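PDB 4WYH: primase X domain-containing protein, which is a noncatalytic subunit of an archaeal eukaryotic-type primase, required for efficient primer synthesis. Local coordinates for residues I51-S56 and L104-K109; R47-L52 and D115-N120; Y58-K63 and N96-K101. One frame throughout, in Å; residues are numbered along the deposited sequence.

All three contacts draw on helix 47-63, which serves from one end to the other: residues 47-52 in interaction 2, 51-56 in interaction 1 and 58-63 in interaction 3. Their partners follow in the opposite order, with 96-101 on helix 88-101, then 104-109 leading into helix 108-114, then 115-120 starting helix 116-128. Interaction 1 is therefore the middle station, its centre about 9 Å from that of interaction 2 and about 10 Å from that of interaction 3; Val-54 packs on Met-118, and Pro-105 on Val-62. Interactions 2 and 3 have centres about 18 Å apart, on opposite sides of the chain's centre. Together they tie the C-terminal part of this all-helical protein to one long helix at three successive points.

Interaction 1: I51-S56 and L104-K109; sequences ILYVAS and LPWSLK
The backbones of Val-54 and Pro-105 come within 4.1 Å at their CA atoms, and beside them Trp-106 N donates to Tyr-53 O over 3.0 Å in a nearly straight bond. The accepting carbonyl lies where helix 47-63 widens into a pi-type turn, with Ser-56 N and Ser-56 OG both bonded to Ile-51 O. Pro-105 CA also presents its hydrogen to Tyr-53 O.

The side chains of Tyr-53 and Trp-106 run alongside each other and point the same way. Tyr-53 CB sits squarely over the five-membered ring of Trp-106, 3.8 Å from its centroid, as a CH-pi contact. With CG beside the backbone N (chi1 -62°), the phenol ring continues over the indole as an offset stack on the six-membered ring, planes 29° apart, and Tyr-53 CD1 comes to 3.5 Å from Trp-106 CZ2. Leu-52 CG lies against the other face of the phenol ring. Val-54 uses its two branches separately: CG1 meets Pro-105 CB at 4.1 Å, while CG2 meets Trp-106 CB at 4.0 Å, each side chain crossing its partner at about a right angle.

Arg-57 binds Leu-104 O, and Arg-110 makes a cation-pi contact with Trp-106. Just beyond, Ser-107 OG caps Arg-110 N. This is an interhelical loop laid against a pi bulge of a core helix and leading into an N-capped helix, within the all-helical PriX fold.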
# COMPACT_ATOMS: atom_id res chain seq x y z
N ILE A 51 -2.81 -1.05 -1.18
CA ILE A 51 -3.24 -0.35 0.06
C ILE A 51 -3.83 -1.26 1.13
O ILE A 51 -3.42 -1.20 2.29
CB ILE A 51 -4.24 0.82 -0.24
CG1 ILE A 51 -3.56 1.94 -1.05
CG2 ILE A 51 -4.90 1.36 1.05
CD1 ILE A 51 -4.58 2.95 -1.60
N LEU A 52 -4.76 -2.11 0.77
CA LEU A 52 -5.39 -2.98 1.75
C LEU A 52 -4.42 -4.01 2.35
O LEU A 52 -4.41 -4.22 3.55
CB LEU A 52 -6.56 -3.71 1.13
CG LEU A 52 -7.36 -4.68 1.98
CD1 LEU A 52 -7.87 -3.97 3.23
CD2 LEU A 52 -8.49 -5.29 1.17
N TYR A 53 -3.58 -4.62 1.51
CA TYR A 53 -2.82 -5.81 1.93
C TYR A 53 -1.43 -5.51 2.37
O TYR A 53 -0.83 -6.33 3.10
CB TYR A 53 -2.88 -6.98 0.84
CG TYR A 53 -4.28 -7.51 0.58
CD1 TYR A 53 -4.91 -8.26 1.52
CD2 TYR A 53 -4.97 -7.23 -0.61
CE1 TYR A 53 -6.21 -8.70 1.30
CE2 TYR A 53 -6.27 -7.63 -0.82
CZ TYR A 53 -6.89 -8.35 0.15
OH TYR A 53 -8.15 -8.83 -0.03
N VAL A 54 -0.89 -4.36 1.95
CA VAL A 54 0.48 -4.06 2.17
C VAL A 54 0.69 -2.69 2.83
O VAL A 54 1.15 -2.62 3.97
CB VAL A 54 1.29 -4.20 0.85
CG1 VAL A 54 2.75 -3.93 1.12
CG2 VAL A 54 1.03 -5.55 0.20
N ALA A 55 0.39 -1.61 2.13
CA ALA A 55 0.86 -0.32 2.57
C ALA A 55 0.23 0.14 3.87
O ALA A 55 0.92 0.62 4.76
CB ALA A 55 0.65 0.70 1.48
N SER A 56 -1.07 -0.01 4.00
CA SER A 56 -1.74 0.42 5.23
C SER A 56 -1.15 -0.31 6.47
O SER A 56 -0.85 0.33 7.45
CB SER A 56 -3.27 0.19 5.20
OG SER A 56 -3.57 -1.18 5.08
N LEU A 104 -0.23 -7.79 9.37
CA LEU A 104 1.07 -7.58 8.78
C LEU A 104 1.07 -7.49 7.25
O LEU A 104 0.36 -8.22 6.58
CB LEU A 104 1.98 -8.73 9.12
CG LEU A 104 2.22 -8.95 10.60
CD1 LEU A 104 2.75 -10.37 10.82
CD2 LEU A 104 3.20 -7.93 11.10
N PRO A 105 1.90 -6.59 6.69
CA PRO A 105 1.89 -6.45 5.22
C PRO A 105 2.21 -7.78 4.56
O PRO A 105 3.02 -8.53 5.07
CB PRO A 105 2.96 -5.41 4.97
CG PRO A 105 3.88 -5.55 6.12
CD PRO A 105 2.98 -5.81 7.29
N TRP A 106 1.53 -8.14 3.46
CA TRP A 106 1.96 -9.31 2.68
C TRP A 106 3.44 -9.19 2.21
O TRP A 106 3.94 -8.14 1.79
CB TRP A 106 1.09 -9.40 1.45
CG TRP A 106 -0.27 -9.92 1.61
CD1 TRP A 106 -1.00 -10.08 2.79
CD2 TRP A 106 -1.11 -10.34 0.55
NE1 TRP A 106 -2.19 -10.61 2.50
CE2 TRP A 106 -2.32 -10.76 1.14
CE3 TRP A 106 -0.97 -10.38 -0.83
CZ2 TRP A 106 -3.40 -11.22 0.37
CZ3 TRP A 106 -2.02 -10.86 -1.58
CH2 TRP A 106 -3.22 -11.27 -0.97
N SER A 107 4.19 -10.28 2.35
CA SER A 107 5.54 -10.34 1.86
C SER A 107 5.57 -10.29 0.33
O SER A 107 4.62 -10.54 -0.29
CB SER A 107 6.22 -11.62 2.37
OG SER A 107 5.63 -12.76 1.81
N LEU A 108 6.71 -10.00 -0.23
CA LEU A 108 6.89 -10.14 -1.65
C LEU A 108 6.63 -11.54 -2.08
O LEU A 108 6.07 -11.77 -3.12
CB LEU A 108 8.30 -9.72 -2.06
CG LEU A 108 8.44 -8.22 -1.99
CD1 LEU A 108 9.86 -7.83 -1.66
CD2 LEU A 108 8.01 -7.63 -3.29
N LYS A 109 7.08 -12.51 -1.29
CA LYS A 109 6.81 -13.93 -1.58
C LYS A 109 5.30 -14.26 -1.70
O LYS A 109 4.86 -14.91 -2.63
CB LYS A 109 7.47 -14.83 -0.51
CG LYS A 109 7.69 -16.27 -0.95
CD LYS A 109 8.50 -16.38 -2.24
CE LYS A 109 8.46 -17.78 -2.89
NZ LYS A 109 8.74 -18.85 -1.90

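Interaction 2: R47-L52 and D115-N120; sequences RKRFIL and DKEMYN
Arg-49 and the two acids Asp-115 and Glu-117 form a salt-bridge network. Arg-49 grips Asp-115 side-on through its guanidinium, NE to OD2 and NH2 to OD1, each at 2.8 Å, although the two planes are 39° apart, so the fork is twisted. OD2 lies in the guanidinium plane, whereas OD1 is tilted from it. Arg-49 NH2 also donates to Glu-117 OE1 at 2.8 Å, nearly straight and in the guanidinium plane, on the anti side of that oxygen but somewhat out of the carboxylate plane; NH1 adds a weak bond to the same atom. A bend at chi3 (-48°) folds the arginine chain so that its edge faces both acids, and this grip should fix its rotation.

Capping is the second kind of bond. Asp-115 is the N-cap of helix 116-128, and its OD1 accepts Met-118 N at 3.1 Å from above the carboxylate plane. OD1 is thus held by two donors, and the arginine together with the helix start would probably favour the charged carboxylate.

The apolar part lies alongside. Met-118 CE approaches the edge of the Phe-50 ring, in its plane, 3.8 Å from CD1, while Met-118 SD rests against Phe-50 CA. Phe-77 meets the same phenyl ring.

The axes of segments 47-52 and 116-120 cross at -92°, close to perpendicular. The side chain of Glu-117 lies about 4 Å from that of Asp-45, a residue seen to bind manganese, which is absent here. The result is a salt-bridged helix N-cap beside a manganese-binding residue in the loop before helix 47-63.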
# COMPACT_ATOMS: atom_id res chain seq x y z
N ARG A 47 -3.49 -0.77 -7.18
CA ARG A 47 -3.41 0.26 -6.11
C ARG A 47 -4.22 -0.01 -4.90
O ARG A 47 -3.69 0.09 -3.80
CB ARG A 47 -3.78 1.66 -6.62
CG ARG A 47 -2.70 2.30 -7.43
CD ARG A 47 -3.22 3.57 -8.13
NE ARG A 47 -4.27 3.26 -9.09
CZ ARG A 47 -5.07 4.17 -9.60
NH1 ARG A 47 -4.97 5.48 -9.25
NH2 ARG A 47 -5.96 3.80 -10.48
N LYS A 48 -5.50 -0.38 -5.07
CA LYS A 48 -6.35 -0.57 -3.93
C LYS A 48 -5.95 -1.81 -3.13
O LYS A 48 -5.80 -1.78 -1.95
CB LYS A 48 -7.82 -0.56 -4.34
CG LYS A 48 -8.32 0.85 -4.57
CD LYS A 48 -9.77 0.83 -5.01
CE LYS A 48 -10.16 2.22 -5.44
NZ LYS A 48 -11.58 2.23 -5.92
N ARG A 49 -5.66 -2.90 -3.82
CA ARG A 49 -5.16 -4.10 -3.13
C ARG A 49 -3.81 -3.86 -2.42
O ARG A 49 -3.64 -4.32 -1.30
CB ARG A 49 -5.01 -5.24 -4.15
CG ARG A 49 -6.34 -5.62 -4.73
CD ARG A 49 -6.29 -7.00 -5.40
NE ARG A 49 -5.15 -7.17 -6.31
CZ ARG A 49 -5.20 -6.92 -7.60
NH1 ARG A 49 -6.28 -6.40 -8.10
NH2 ARG A 49 -4.14 -7.13 -8.39
N PHE A 50 -2.90 -3.10 -3.03
CA PHE A 50 -1.60 -2.76 -2.41
C PHE A 50 -1.88 -1.99 -1.15
O PHE A 50 -1.31 -2.26 -0.14
CB PHE A 50 -0.74 -1.92 -3.34
CG PHE A 50 0.61 -1.57 -2.77
CD1 PHE A 50 1.55 -2.55 -2.60
CD2 PHE A 50 0.89 -0.31 -2.32
CE1 PHE A 50 2.78 -2.26 -2.09
CE2 PHE A 50 2.14 -0.01 -1.77
CZ PHE A 50 3.07 -1.01 -1.65
N ILE A 51 -2.81 -1.05 -1.18
CA ILE A 51 -3.24 -0.35 0.06
C ILE A 51 -3.83 -1.26 1.13
O ILE A 51 -3.42 -1.20 2.29
CB ILE A 51 -4.24 0.82 -0.24
CG1 ILE A 51 -3.56 1.94 -1.05
CG2 ILE A 51 -4.90 1.36 1.05
CD1 ILE A 51 -4.58 2.95 -1.60
N LEU A 52 -4.76 -2.11 0.77
CA LEU A 52 -5.39 -2.98 1.75
C LEU A 52 -4.42 -4.01 2.35
O LEU A 52 -4.41 -4.22 3.55
CB LEU A 52 -6.56 -3.71 1.13
CG LEU A 52 -7.36 -4.68 1.98
CD1 LEU A 52 -7.87 -3.97 3.23
CD2 LEU A 52 -8.49 -5.29 1.17
N ASP A 115 -0.84 -12.89 -6.04
CA ASP A 115 -1.24 -11.72 -6.80
C ASP A 115 -0.13 -11.30 -7.73
O ASP A 115 0.54 -10.32 -7.51
CB ASP A 115 -1.66 -10.63 -5.83
CG ASP A 115 -2.39 -9.46 -6.48
OD1 ASP A 115 -2.45 -9.27 -7.72
OD2 ASP A 115 -2.88 -8.66 -5.65
N LYS A 116 0.05 -12.07 -8.78
CA LYS A 116 1.06 -11.74 -9.78
C LYS A 116 0.81 -10.43 -10.46
O LYS A 116 1.73 -9.79 -10.86
CB LYS A 116 1.25 -12.87 -10.77
CG LYS A 116 1.79 -14.15 -10.17
CD LYS A 116 1.74 -15.31 -11.15
CE LYS A 116 2.59 -16.46 -10.64
NZ LYS A 116 2.31 -16.84 -9.25
N GLU A 117 -0.43 -10.01 -10.61
CA GLU A 117 -0.68 -8.67 -11.21
C GLU A 117 -0.02 -7.57 -10.39
O GLU A 117 0.71 -6.73 -10.89
CB GLU A 117 -2.19 -8.43 -11.41
CG GLU A 117 -2.50 -7.03 -11.92
CD GLU A 117 -3.99 -6.75 -12.02
OE1 GLU A 117 -4.57 -6.34 -11.03
OE2 GLU A 117 -4.55 -6.87 -13.12
N MET A 118 -0.25 -7.61 -9.09
CA MET A 118 0.32 -6.63 -8.20
C MET A 118 1.84 -6.83 -8.16
O MET A 118 2.63 -5.88 -8.09
CB MET A 118 -0.27 -6.79 -6.79
CG MET A 118 0.40 -5.93 -5.72
SD MET A 118 -0.45 -5.97 -4.13
CE MET A 118 0.89 -6.25 -3.06
N TYR A 119 2.28 -8.07 -8.14
CA TYR A 119 3.71 -8.36 -8.03
C TYR A 119 4.42 -7.70 -9.21
O TYR A 119 5.40 -7.04 -9.03
CB TYR A 119 3.98 -9.84 -8.06
CG TYR A 119 5.36 -10.23 -7.75
CD1 TYR A 119 5.83 -10.20 -6.46
CD2 TYR A 119 6.22 -10.68 -8.77
CE1 TYR A 119 7.14 -10.57 -6.18
CE2 TYR A 119 7.51 -11.09 -8.49
CZ TYR A 119 7.95 -11.03 -7.17
OH TYR A 119 9.24 -11.42 -6.86
N ASN A 120 3.93 -7.92 -10.41
CA ASN A 120 4.57 -7.28 -11.57
C ASN A 120 4.56 -5.74 -11.46
O ASN A 120 5.52 -5.15 -11.77
CB ASN A 120 3.91 -7.73 -12.85
CG ASN A 120 4.35 -9.12 -13.26
OD1 ASN A 120 5.30 -9.66 -12.68
ND2 ASN A 120 3.69 -9.72 -14.21

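Interaction 3: Y58-K63 and N96-K101; sequences YLVNVK and NGVKKK
Asn-61 ND2 donates to Val-98 O over 2.9 Å, almost dead straight and within its own amide plane, though it comes in from above the plane of the carbonyl. The same nitrogen also bonds Leu-103 O, just past the end of helix 88-101, so one amide group serves two backbone acceptors. The setting is a helix-helix packing of the all-helical PriX fold: helices 47-63 and 88-101 run in nearly the same direction here, their axes 9.1 Å apart and crossing at -25°.

The other end of the amide is used as well. A water donates to Asn-61 OD1 at 2.8 Å and to Lys-99 O at 2.6 Å, bridging the side chain to a second carbonyl of the last helical turn. Carbonyls at a helix C-terminus usually lack an amide N-H one turn on, and Asn-61 with its water supplies donors to two of them. Its first torsion places CG beside the backbone N (chi1 -69°), which swings the amide across to the neighbouring helix. With an alanine here, Val-98 O and Leu-103 O would probably be left without this donor, and the bridging water would lose one of its two acceptors.

Beside this polar clasp the contact turns apolar. Val-60 CB meets Val-98 CG2 at 4.1 Å, and Ser-56 and Arg-57 of helix 47-63 also touch Val-98. Lys-99 joins through its aliphatic base, its side chain crossing that of Val-60 at about a right angle and touching Glu-67 of helix 67-78. The packing is tight at one point: Val-60 CG1, anti to the backbone N (chi1 171°), presses to 3.5 Å from Lys-99 CB.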
# COMPACT_ATOMS: atom_id res chain seq x y z
N TYR A 58 1.83 -1.84 6.73
CA TYR A 58 3.18 -1.37 6.97
C TYR A 58 3.22 -0.06 7.76
O TYR A 58 3.90 0.08 8.78
CB TYR A 58 3.88 -1.21 5.65
CG TYR A 58 5.20 -0.47 5.71
CD1 TYR A 58 6.27 -1.02 6.36
CD2 TYR A 58 5.33 0.84 5.15
CE1 TYR A 58 7.49 -0.32 6.45
CE2 TYR A 58 6.53 1.55 5.24
CZ TYR A 58 7.60 0.95 5.84
OH TYR A 58 8.80 1.53 5.93
N LEU A 59 2.51 0.93 7.26
CA LEU A 59 2.49 2.23 7.86
C LEU A 59 2.04 2.18 9.32
O LEU A 59 2.68 2.71 10.21
CB LEU A 59 1.59 3.16 7.03
CG LEU A 59 2.10 3.55 5.64
CD1 LEU A 59 1.04 4.37 4.92
CD2 LEU A 59 3.39 4.31 5.84
N VAL A 60 0.95 1.51 9.56
CA VAL A 60 0.34 1.48 10.87
C VAL A 60 1.07 0.55 11.86
O VAL A 60 1.35 0.92 13.04
CB VAL A 60 -1.15 1.11 10.72
CG1 VAL A 60 -1.80 0.86 12.06
CG2 VAL A 60 -1.87 2.22 9.93
N ASN A 61 1.38 -0.65 11.42
CA ASN A 61 1.78 -1.71 12.34
C ASN A 61 3.26 -1.95 12.41
O ASN A 61 3.76 -2.46 13.42
CB ASN A 61 1.02 -3.00 12.03
CG ASN A 61 -0.45 -2.87 12.37
OD1 ASN A 61 -0.87 -2.07 13.25
ND2 ASN A 61 -1.26 -3.60 11.62
N VAL A 62 3.96 -1.54 11.36
CA VAL A 62 5.42 -1.66 11.31
C VAL A 62 6.11 -0.31 11.55
O VAL A 62 6.94 -0.20 12.42
CB VAL A 62 5.91 -2.25 9.99
CG1 VAL A 62 7.41 -2.51 10.07
CG2 VAL A 62 5.19 -3.56 9.67
N LYS A 63 5.77 0.70 10.77
CA LYS A 63 6.30 2.04 10.99
C LYS A 63 5.70 2.77 12.16
O LYS A 63 6.32 3.62 12.77
CB LYS A 63 6.14 2.83 9.70
CG LYS A 63 7.38 2.98 8.91
CD LYS A 63 8.36 1.78 9.00
CE LYS A 63 9.57 2.11 9.90
NZ LYS A 63 10.64 1.15 9.67
N ASN A 96 -8.09 1.94 10.26
CA ASN A 96 -8.61 1.51 11.55
C ASN A 96 -8.62 0.00 11.67
O ASN A 96 -8.20 -0.51 12.69
CB ASN A 96 -10.03 2.01 11.74
CG ASN A 96 -10.56 1.71 13.14
OD1 ASN A 96 -10.16 2.36 14.09
ND2 ASN A 96 -11.45 0.74 13.25
N GLY A 97 -9.11 -0.70 10.62
CA GLY A 97 -9.20 -2.19 10.66
C GLY A 97 -7.85 -2.89 10.83
O GLY A 97 -7.72 -3.86 11.59
N VAL A 98 -6.84 -2.44 10.06
CA VAL A 98 -5.51 -3.07 10.13
C VAL A 98 -4.86 -2.76 11.44
O VAL A 98 -4.11 -3.61 11.97
CB VAL A 98 -4.55 -2.69 8.99
CG1 VAL A 98 -5.13 -3.05 7.66
CG2 VAL A 98 -4.00 -1.25 9.03
N LYS A 99 -5.09 -1.57 11.98
CA LYS A 99 -4.58 -1.22 13.31
C LYS A 99 -5.19 -2.07 14.38
O LYS A 99 -4.48 -2.52 15.30
CB LYS A 99 -4.84 0.26 13.63
CG LYS A 99 -4.22 0.73 14.98
CD LYS A 99 -4.42 2.22 15.21
CE LYS A 99 -3.68 2.75 16.43
NZ LYS A 99 -2.20 2.87 16.20
N LYS A 100 -6.50 -2.25 14.33
CA LYS A 100 -7.18 -3.07 15.34
C LYS A 100 -6.71 -4.53 15.35
O LYS A 100 -6.50 -5.11 16.43
CB LYS A 100 -8.69 -3.00 15.14
CG LYS A 100 -9.30 -1.76 15.70
CD LYS A 100 -10.73 -1.92 16.14
CE LYS A 100 -11.38 -0.55 16.34
NZ LYS A 100 -12.39 -0.72 17.39
N LYS A 101 -6.58 -5.15 14.15
CA LYS A 101 -6.22 -6.54 14.06
C LYS A 101 -4.72 -6.81 14.07
O LYS A 101 -4.28 -7.97 14.17
CB LYS A 101 -6.93 -7.20 12.85
CG LYS A 101 -8.47 -7.19 12.94
CD LYS A 101 -9.18 -7.65 11.65
CE LYS A 101 -9.38 -6.53 10.65
NZ LYS A 101 -10.04 -5.38 11.27
O HOH W 1 -1.92 -2.18 15.86